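Heme-binding protein HutZ (Vibrio cholerae, PDB 3TGV) binds heme with high efficiency and very probably degrades it to biliverdin beta and delta, releasing the iron. Local coordinates at residues E40-I49 and D121-P129; P60-E68 and R79-A88. The protein carries 1 engineered substitution. All coordinates share one frame; numbering follows the deposited sequence.

Contact 1 (E40-I49 and D121-P129); sequences EGYFVLISHI and DFMLFRLQP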
loop_
_atom_site.group_PDB
_atom_site.type_symbol
_atom_site.label_atom_id
_atom_site.label_comp_id
_atom_site.label_asym_id
_atom_site.label_seq_id
_atom_site.Cartn_x
_atom_site.Cartn_y
_atom_site.Cartn_z
ATOM N N GLU A 40 1.108 20.255 11.334
ATOM C CA GLU A 40 -0.339 20.184 11.158
ATOM C C GLU A 40 -0.820 18.802 10.714
ATOM O O GLU A 40 -2.017 18.523 10.734
ATOM C CB GLU A 40 -0.783 21.218 10.116
ATOM C CG GLU A 40 -0.089 22.563 10.229
ATOM C CD GLU A 40 -0.675 23.424 11.332
ATOM O OE1 GLU A 40 -1.697 24.103 11.082
ATOM O OE2 GLU A 40 -0.117 23.417 12.452
ATOM N N GLY A 41 0.113 17.951 10.289
ATOM C CA GLY A 41 -0.211 16.591 9.886
ATOM C C GLY A 41 0.479 16.176 8.600
ATOM O O GLY A 41 1.434 16.817 8.158
ATOM N N TYR A 42 -0.002 15.095 7.996
ATOM C CA TYR A 42 0.501 14.668 6.697
ATOM C C TYR A 42 -0.430 15.178 5.598
ATOM O O TYR A 42 -1.642 15.240 5.785
ATOM C CB TYR A 42 0.613 13.148 6.635
ATOM C CG TYR A 42 1.660 12.548 7.559
ATOM C CD1 TYR A 42 2.872 12.088 7.059
ATOM C CD2 TYR A 42 1.434 12.444 8.920
ATOM C CE1 TYR A 42 3.833 11.530 7.890
ATOM C CE2 TYR A 42 2.396 11.891 9.766
ATOM C CZ TYR A 42 3.591 11.439 9.242
ATOM O OH TYR A 42 4.547 10.885 10.073
ATOM N N PHE A 43 0.131 15.546 4.456
ATOM C CA PHE A 43 -0.683 16.098 3.382
ATOM C C PHE A 43 -0.454 15.390 2.061
ATOM O O PHE A 43 0.684 15.149 1.662
ATOM C CB PHE A 43 -0.430 17.597 3.225
ATOM C CG PHE A 43 -0.833 18.400 4.427
ATOM C CD1 PHE A 43 -2.044 19.078 4.451
ATOM C CD2 PHE A 43 -0.001 18.470 5.540
ATOM C CE1 PHE A 43 -2.415 19.816 5.565
ATOM C CE2 PHE A 43 -0.365 19.200 6.648
ATOM C CZ PHE A 43 -1.570 19.872 6.667
ATOM N N VAL A 44 -1.550 15.061 1.387
ATOM C CA VAL A 44 -1.478 14.519 0.036
ATOM C C VAL A 44 -2.332 15.348 -0.913
ATOM O O VAL A 44 -3.370 15.877 -0.517
ATOM C CB VAL A 44 -1.949 13.062 -0.014
ATOM C CG1 VAL A 44 -1.013 12.180 0.821
ATOM C CG2 VAL A 44 -3.393 12.955 0.472
ATOM N N LEU A 45 -1.882 15.450 -2.160
ATOM C CA LEU A 45 -2.569 16.220 -3.195
ATOM C C LEU A 45 -3.009 15.261 -4.292
ATOM O O LEU A 45 -2.202 14.851 -5.121
ATOM C CB LEU A 45 -1.635 17.283 -3.777
ATOM C CG LEU A 45 -2.214 18.217 -4.851
ATOM C CD1 LEU A 45 -3.388 19.005 -4.292
ATOM C CD2 LEU A 45 -1.152 19.152 -5.405
ATOM N N ILE A 46 -4.292 14.915 -4.293
ATOM C CA ILE A 46 -4.778 13.803 -5.094
ATOM C C ILE A 46 -6.014 14.150 -5.942
ATOM O O ILE A 46 -6.700 15.147 -5.703
ATOM C CB ILE A 46 -5.091 12.577 -4.207
ATOM C CG1 ILE A 46 -6.160 12.930 -3.176
ATOM C CG2 ILE A 46 -3.828 12.086 -3.535
ATOM C CD1 ILE A 46 -6.669 11.735 -2.371
ATOM N N SER A 47 -6.296 13.297 -6.917
ATOM C CA SER A 47 -7.329 13.574 -7.907
ATOM C C SER A 47 -8.699 13.011 -7.539
ATOM O O SER A 47 -8.839 11.825 -7.251
ATOM C CB SER A 47 -6.885 13.044 -9.272
ATOM O OG SER A 47 -7.850 13.308 -10.273
ATOM N N HIS A 48 -9.712 13.874 -7.581
ATOM C CA HIS A 48 -11.096 13.471 -7.351
ATOM C C HIS A 48 -11.555 12.426 -8.363
ATOM O O HIS A 48 -12.520 11.695 -8.125
ATOM C CB HIS A 48 -12.023 14.686 -7.395
ATOM C CG HIS A 48 -13.441 14.375 -7.030
ATOM N ND1 HIS A 48 -14.416 14.128 -7.977
ATOM C CD2 HIS A 48 -14.045 14.253 -5.826
ATOM C CE1 HIS A 48 -15.561 13.874 -7.365
ATOM N NE2 HIS A 48 -15.361 13.944 -6.060
ATOM N N ILE A 49 -10.869 12.343 -9.494
ATOM C CA ILE A 49 -11.179 11.281 -10.445
ATOM C C ILE A 49 -10.877 9.883 -9.875
ATOM O O ILE A 49 -11.559 8.907 -10.190
ATOM C CB ILE A 49 -10.479 11.497 -11.776
ATOM C CG1 ILE A 49 -10.983 12.801 -12.410
ATOM C CG2 ILE A 49 -10.750 10.323 -12.717
ATOM C CD1 ILE A 49 -10.219 13.213 -13.650
ATOM N N ASP A 121 -9.857 19.110 -10.091
ATOM C CA ASP A 121 -10.042 17.797 -9.471
ATOM C C ASP A 121 -8.939 17.421 -8.473
ATOM O O ASP A 121 -9.068 16.434 -7.758
ATOM C CB ASP A 121 -10.335 16.658 -10.471
ATOM C CG ASP A 121 -9.496 16.731 -11.715
ATOM O OD1 ASP A 121 -8.259 16.608 -11.613
ATOM O OD2 ASP A 121 -10.086 16.884 -12.802
ATOM N N PHE A 122 -7.873 18.209 -8.401
ATOM C CA PHE A 122 -6.849 17.924 -7.400
ATOM C C PHE A 122 -7.149 18.579 -6.074
ATOM O O PHE A 122 -7.174 19.801 -5.962
ATOM C CB PHE A 122 -5.448 18.256 -7.892
ATOM C CG PHE A 122 -4.805 17.128 -8.633
ATOM C CD1 PHE A 122 -5.013 16.972 -9.989
ATOM C CD2 PHE A 122 -4.019 16.199 -7.964
ATOM C CE1 PHE A 122 -4.435 15.925 -10.678
ATOM C CE2 PHE A 122 -3.436 15.147 -8.643
ATOM C CZ PHE A 122 -3.643 15.010 -10.003
ATOM N N MET A 123 -7.390 17.735 -5.078
ATOM C CA MET A 123 -7.797 18.167 -3.756
ATOM C C MET A 123 -6.652 17.942 -2.777
ATOM O O MET A 123 -5.882 16.993 -2.925
ATOM C CB MET A 123 -9.008 17.353 -3.306
ATOM C CG MET A 123 -10.116 17.281 -4.329
ATOM S SD MET A 123 -11.398 16.116 -3.837
ATOM C CE MET A 123 -12.850 17.160 -4.003
ATOM N N LEU A 124 -6.549 18.808 -1.777
ATOM C CA LEU A 124 -5.517 18.663 -0.756
ATOM C C LEU A 124 -6.127 18.143 0.537
ATOM O O LEU A 124 -6.995 18.787 1.125
ATOM C CB LEU A 124 -4.829 20.006 -0.517
ATOM C CG LEU A 124 -3.781 20.101 0.593
ATOM C CD1 LEU A 124 -2.587 19.198 0.302
ATOM C CD2 LEU A 124 -3.339 21.543 0.744
ATOM N N PHE A 125 -5.682 16.972 0.980
ATOM C CA PHE A 125 -6.200 16.396 2.217
ATOM C C PHE A 125 -5.167 16.454 3.332
ATOM O O PHE A 125 -4.017 16.080 3.133
ATOM C CB PHE A 125 -6.646 14.941 2.017
ATOM C CG PHE A 125 -7.909 14.789 1.208
ATOM C CD1 PHE A 125 -9.142 14.680 1.833
ATOM C CD2 PHE A 125 -7.858 14.748 -0.170
ATOM C CE1 PHE A 125 -10.302 14.538 1.097
ATOM C CE2 PHE A 125 -9.014 14.608 -0.911
ATOM C CZ PHE A 125 -10.237 14.505 -0.276
ATOM N N ARG A 126 -5.589 16.933 4.497
ATOM C CA ARG A 126 -4.785 16.810 5.713
ATOM C C ARG A 126 -5.096 15.502 6.426
ATOM O O ARG A 126 -6.258 15.168 6.643
ATOM C CB ARG A 126 -5.044 17.976 6.667
ATOM C CG ARG A 126 -4.731 17.613 8.103
ATOM C CD ARG A 126 -4.274 18.788 8.942
ATOM N NE ARG A 126 -5.372 19.655 9.344
ATOM C CZ ARG A 126 -5.394 20.339 10.484
ATOM N NH1 ARG A 126 -4.380 20.245 11.342
ATOM N NH2 ARG A 126 -6.432 21.116 10.772
ATOM N N LEU A 127 -4.059 14.758 6.792
ATOM C CA LEU A 127 -4.257 13.492 7.482
ATOM C C LEU A 127 -3.610 13.547 8.853
ATOM O O LEU A 127 -2.408 13.779 8.962
ATOM C CB LEU A 127 -3.644 12.353 6.679
ATOM C CG LEU A 127 -3.888 12.410 5.179
ATOM C CD1 LEU A 127 -3.129 11.284 4.519
ATOM C CD2 LEU A 127 -5.369 12.319 4.877
ATOM N N GLN A 128 -4.411 13.312 9.888
ATOM C CA GLN A 128 -3.963 13.434 11.274
ATOM C C GLN A 128 -4.085 12.116 12.021
ATOM O O GLN A 128 -5.184 11.573 12.161
ATOM C CB GLN A 128 -4.772 14.509 11.999
ATOM C CG GLN A 128 -4.839 15.819 11.242
ATOM C CD GLN A 128 -5.506 16.916 12.032
ATOM O OE1 GLN A 128 -6.695 17.199 11.847
ATOM N NE2 GLN A 128 -4.745 17.552 12.914
ATOM N N PRO A 129 -2.945 11.597 12.501
ATOM C CA PRO A 129 -2.841 10.318 13.224
ATOM C C PRO A 129 -3.651 10.323 14.502
ATOM O O PRO A 129 -3.762 11.374 15.134
ATOM C CB PRO A 129 -1.347 10.215 13.555
ATOM C CG PRO A 129 -0.818 11.606 13.441
ATOM C CD PRO A 129 -1.641 12.263 12.361
#
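Ile46 lays both CG1 and CD1 against the Phe125 ring, each 3.9 Å from Phe125 CD2, the two side chains crossing at about a right angle. The first torsion of Ile46 (chi1 60°) sets CG1 between the backbone N and the carbonyl carbon, and this carries the branch across to the ring. Val44 CG2 meets Phe125 CB on the same face, where Leu56 of helix 51-58 touches Phe125. On the other face Leu45 and Leu124 pack against helix 96-109, through Met105 and Val101. Phe43 belongs to this tight part: its ring is nearly parallel to the Arg126 guanidinium (4°) but not stacked on it, meeting the aliphatic chain instead, with Phe43 CZ 3.7 Å from Arg126 CD.

The looser side holds the partly exposed Ser47, His48 and Asp121 and the exposed Ile49. Ser47 CB still sits over one face of the Phe122 ring, a CH-pi contact, but Ile49 CD1 is 3.8 Å from Asp121 OD2 and His48 NE2 bonds weakly to Glu57. Backbone bonds of the antiparallel strands run from Tyr42-Leu127 to His48-Asp121 (His48 N to Asp121 O 2.6 Å), implying that side-chain packing alone changes, from apolar middle to polar ends.

Contact 2 (P60-E68 and R79-A88); sequences PQVSIMMIE and RKRLTFDAVA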
loop_
_atom_site.group_PDB
_atom_site.type_symbol
_atom_site.label_atom_id
_atom_site.label_comp_id
_atom_site.label_asym_id
_atom_site.label_seq_id
_atom_site.Cartn_x
_atom_site.Cartn_y
_atom_site.Cartn_z
ATOM N N PRO A 60 -13.951 9.652 6.086
ATOM C CA PRO A 60 -12.657 10.305 6.315
ATOM C C PRO A 60 -11.682 9.513 7.173
ATOM O O PRO A 60 -10.936 10.110 7.947
ATOM C CB PRO A 60 -13.045 11.611 7.036
ATOM C CG PRO A 60 -14.549 11.727 6.884
ATOM C CD PRO A 60 -15.019 10.305 6.852
ATOM N N GLN A 61 -11.678 8.195 7.048
ATOM C CA GLN A 61 -10.695 7.396 7.769
ATOM C C GLN A 61 -9.749 6.741 6.784
ATOM O O GLN A 61 -10.160 6.315 5.706
ATOM C CB GLN A 61 -11.363 6.357 8.651
ATOM C CG GLN A 61 -12.259 5.418 7.924
ATOM C CD GLN A 61 -13.133 4.640 8.875
ATOM O OE1 GLN A 61 -12.685 4.220 9.943
ATOM N NE2 GLN A 61 -14.386 4.445 8.499
ATOM N N VAL A 62 -8.476 6.696 7.158
ATOM C CA VAL A 62 -7.425 6.161 6.310
ATOM C C VAL A 62 -6.465 5.350 7.157
ATOM O O VAL A 62 -6.192 5.708 8.292
ATOM C CB VAL A 62 -6.543 7.271 5.749
ATOM C CG1 VAL A 62 -6.074 6.907 4.358
ATOM C CG2 VAL A 62 -7.270 8.584 5.781
ATOM N N SER A 63 -5.933 4.282 6.586
ATOM C CA SER A 63 -4.785 3.610 7.163
ATOM C C SER A 63 -3.580 3.977 6.289
ATOM O O SER A 63 -3.636 3.862 5.061
ATOM C CB SER A 63 -5.026 2.098 7.249
ATOM O OG SER A 63 -3.909 1.402 7.786
ATOM N N ILE A 64 -2.510 4.460 6.920
ATOM C CA ILE A 64 -1.345 4.983 6.199
ATOM C C ILE A 64 -0.087 4.141 6.427
ATOM O O ILE A 64 0.179 3.686 7.545
ATOM C CB ILE A 64 -1.040 6.419 6.644
ATOM C CG1 ILE A 64 -2.187 7.351 6.249
ATOM C CG2 ILE A 64 0.289 6.900 6.052
ATOM C CD1 ILE A 64 -2.163 8.677 6.964
ATOM N N MET A 65 0.684 3.926 5.372
ATOM C CA MET A 65 1.947 3.199 5.498
ATOM C C MET A 65 3.061 3.848 4.689
ATOM O O MET A 65 2.882 4.208 3.517
ATOM C CB MET A 65 1.780 1.733 5.087
ATOM C CG MET A 65 3.073 0.941 5.110
ATOM S SD MET A 65 2.844 -0.834 4.840
ATOM C CE MET A 65 2.158 -0.810 3.189
ATOM N N MET A 66 4.204 4.004 5.335
ATOM C CA MET A 66 5.417 4.484 4.697
ATOM C C MET A 66 6.379 3.290 4.727
ATOM O O MET A 66 6.664 2.744 5.798
ATOM C CB MET A 66 5.945 5.668 5.509
ATOM C CG MET A 66 7.082 6.466 4.911
ATOM S SD MET A 66 7.642 7.741 6.086
ATOM C CE MET A 66 6.105 8.556 6.456
ATOM N N ILE A 67 6.851 2.854 3.563
ATOM C CA ILE A 67 7.570 1.582 3.466
ATOM C C ILE A 67 8.794 1.609 2.539
ATOM O O ILE A 67 8.791 2.293 1.503
ATOM C CB ILE A 67 6.605 0.444 3.022
ATOM C CG1 ILE A 67 7.317 -0.906 3.061
ATOM C CG2 ILE A 67 5.999 0.744 1.624
ATOM C CD1 ILE A 67 6.367 -2.079 3.080
ATOM N N GLU A 68 9.846 0.877 2.905
ATOM C CA GLU A 68 11.036 0.845 2.062
ATOM C C GLU A 68 10.729 0.042 0.803
ATOM O O GLU A 68 9.800 -0.757 0.790
ATOM C CB GLU A 68 12.245 0.242 2.789
ATOM C CG GLU A 68 12.218 -1.264 2.898
ATOM C CD GLU A 68 13.412 -1.817 3.682
ATOM O OE1 GLU A 68 14.501 -1.207 3.658
ATOM O OE2 GLU A 68 13.250 -2.867 4.312
ATOM N N ARG A 79 9.844 -5.881 5.464
ATOM C CA ARG A 79 10.133 -4.570 4.903
ATOM C C ARG A 79 10.051 -3.512 6.006
ATOM O O ARG A 79 9.087 -3.448 6.767
ATOM C CB ARG A 79 9.200 -4.254 3.720
ATOM C CG ARG A 79 9.478 -5.093 2.462
ATOM C CD ARG A 79 8.411 -4.900 1.388
ATOM N NE ARG A 79 8.526 -3.613 0.715
ATOM C CZ ARG A 79 7.631 -3.124 -0.138
ATOM N NH1 ARG A 79 6.533 -3.811 -0.444
ATOM N NH2 ARG A 79 7.837 -1.943 -0.693
ATOM N N LYS A 80 11.098 -2.711 6.115
ATOM C CA LYS A 80 11.144 -1.617 7.075
ATOM C C LYS A 80 9.977 -0.675 6.804
ATOM O O LYS A 80 9.781 -0.231 5.666
ATOM C CB LYS A 80 12.482 -0.888 6.915
ATOM C CG LYS A 80 12.773 0.238 7.874
ATOM C CD LYS A 80 14.251 0.633 7.744
ATOM C CE LYS A 80 14.521 2.051 8.204
ATOM N NZ LYS A 80 15.928 2.497 7.940
ATOM N N ARG A 81 9.193 -0.373 7.835
ATOM C CA ARG A 81 7.978 0.407 7.623
ATOM C C ARG A 81 7.446 1.102 8.869
ATOM O O ARG A 81 7.746 0.696 9.999
ATOM C CB ARG A 81 6.887 -0.494 7.044
ATOM C CG ARG A 81 6.423 -1.606 7.988
ATOM C CD ARG A 81 5.643 -2.673 7.222
ATOM N NE ARG A 81 5.099 -3.706 8.099
ATOM C CZ ARG A 81 5.737 -4.830 8.425
ATOM N NH1 ARG A 81 6.945 -5.079 7.943
ATOM N NH2 ARG A 81 5.161 -5.710 9.233
ATOM N N LEU A 82 6.657 2.151 8.633
ATOM C CA LEU A 82 5.918 2.878 9.661
ATOM C C LEU A 82 4.457 2.835 9.263
ATOM O O LEU A 82 4.128 3.133 8.117
ATOM C CB LEU A 82 6.326 4.350 9.678
ATOM C CG LEU A 82 7.762 4.740 10.029
ATOM C CD1 LEU A 82 7.910 6.239 9.978
ATOM C CD2 LEU A 82 8.165 4.196 11.410
ATOM N N THR A 83 3.572 2.486 10.186
ATOM C CA THR A 83 2.146 2.419 9.855
ATOM C C THR A 83 1.318 3.090 10.948
ATOM O O THR A 83 1.642 2.994 12.146
ATOM C CB THR A 83 1.681 0.959 9.668
ATOM O OG1 THR A 83 2.569 0.280 8.771
ATOM C CG2 THR A 83 0.277 0.911 9.076
ATOM N N PHE A 84 0.258 3.773 10.536
ATOM C CA PHE A 84 -0.648 4.426 11.474
ATOM C C PHE A 84 -1.973 4.730 10.796
ATOM O O PHE A 84 -2.033 4.844 9.571
ATOM C CB PHE A 84 -0.032 5.710 12.042
ATOM C CG PHE A 84 0.345 6.737 11.003
ATOM C CD1 PHE A 84 1.538 6.635 10.309
ATOM C CD2 PHE A 84 -0.478 7.831 10.752
ATOM C CE1 PHE A 84 1.895 7.584 9.356
ATOM C CE2 PHE A 84 -0.123 8.792 9.796
ATOM C CZ PHE A 84 1.068 8.664 9.107
ATOM N N ASP A 85 -3.032 4.836 11.591
ATOM C CA ASP A 85 -4.340 5.224 11.083
ATOM C C ASP A 85 -4.507 6.708 11.316
ATOM O O ASP A 85 -3.835 7.272 12.180
ATOM C CB ASP A 85 -5.458 4.448 11.777
ATOM C CG ASP A 85 -5.413 2.957 11.472
ATOM O OD1 ASP A 85 -4.677 2.546 10.544
ATOM O OD2 ASP A 85 -6.111 2.189 12.168
ATOM N N ALA A 86 -5.391 7.341 10.540
ATOM C CA ALA A 86 -5.561 8.789 10.577
ATOM C C ALA A 86 -6.989 9.224 10.251
ATOM O O ALA A 86 -7.802 8.434 9.799
ATOM C CB ALA A 86 -4.579 9.460 9.615
ATOM N N VAL A 87 -7.279 10.498 10.495
ATOM C CA VAL A 87 -8.554 11.093 10.122
ATOM C C VAL A 87 -8.307 12.120 9.034
ATOM O O VAL A 87 -7.475 13.010 9.199
ATOM C CB VAL A 87 -9.215 11.802 11.307
ATOM C CG1 VAL A 87 -10.524 12.460 10.861
ATOM C CG2 VAL A 87 -9.447 10.821 12.438
ATOM N N ALA A 88 -9.016 11.990 7.917
ATOM C CA ALA A 88 -8.784 12.853 6.765
ATOM C C ALA A 88 -9.686 14.071 6.775
ATOM O O ALA A 88 -10.840 13.994 7.171
ATOM C CB ALA A 88 -8.975 12.079 5.461
#
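Ile67 CD1 lies over the centre of one face of the Arg79 guanidinium, 3.5 Å above its plane, while Glu68 O stands at the edge. Arg81 NH1 donates to Arg79 O at 2.9 Å, an oxygen near the plane of the Arg81 guanidinium. The Phe84 ring is covered on one face by Ile64, whose CB is 4.0 Å from the ring centroid. Both outer branches of Ile64 share this ring: CG2 approaches Phe84 CZ, and CD1 comes within 3.5 Å of Phe84 CE2 before reaching on to Ala86 CB. The Phe84 chi1 of 58° places CG between the backbone N and the carbonyl carbon, turning the ring in toward Ile64. At the guanidinium edge, Arg79 NH2 donates to Glu68 O at 2.7 Å, and the bond from NE to the same oxygen is weak.

Strands 61-67 and 81-88 form an antiparallel ladder, their short axes at 152°, consistent with the split-barrel fold of the pyridoxamine 5'-phosphate oxidase family. Helix 3-13 covers the face of Met66 and Leu82 through Phe10, and strand 16-22 pairs along the other edge of strand 61-67. The alternate pairs, among them Ser63-Asp85 and Ile67-Arg81, face the second subunit.

There Ser63 OG donates to Asp85 OD1 at 3.1 Å, nearly along its C-O axis, and is also bonded to Val30 N of the second subunit. Arg79 forms a cation-pi contact with Tyr32 of that subunit and gives NH1 to its Gln18. At the end of the ladder, where the connection 69-78 leaves, Glu68 N donates to Lys80 O, and Lys80 N returns a nearly straight bond of 2.8 Å to Glu68 OE2. That nitrogen approaches from above the carboxylate plane, 49° out of it. Lys80 NZ turns instead to a salt bridge with Glu6 of helix 3-13.

In the fold
Contacts 1 and 2 are two ladders of one antiparallel sheet, their centres 14 Å apart, joined where strand 122-129 borders strand 81-91. The joint is direct: Gln128 O lies 2.9 Å from Val87 N, a probable hydrogen bond, and Leu127 CD2 packs 3.7 Å from Ala88 CB. Tyr42 CE2 also approaches Phe84 CZ at 3.6 Å, so an aromatic residue of each contact meets across the sheet's curl, with ring planes at about 40°. In sequence, 60-68 and 79-88 both fall between the two segments of contact 1. The second subunit reaches contact 2 and does not touch contact 1, which instead packs against helices 51-58 and 96-109.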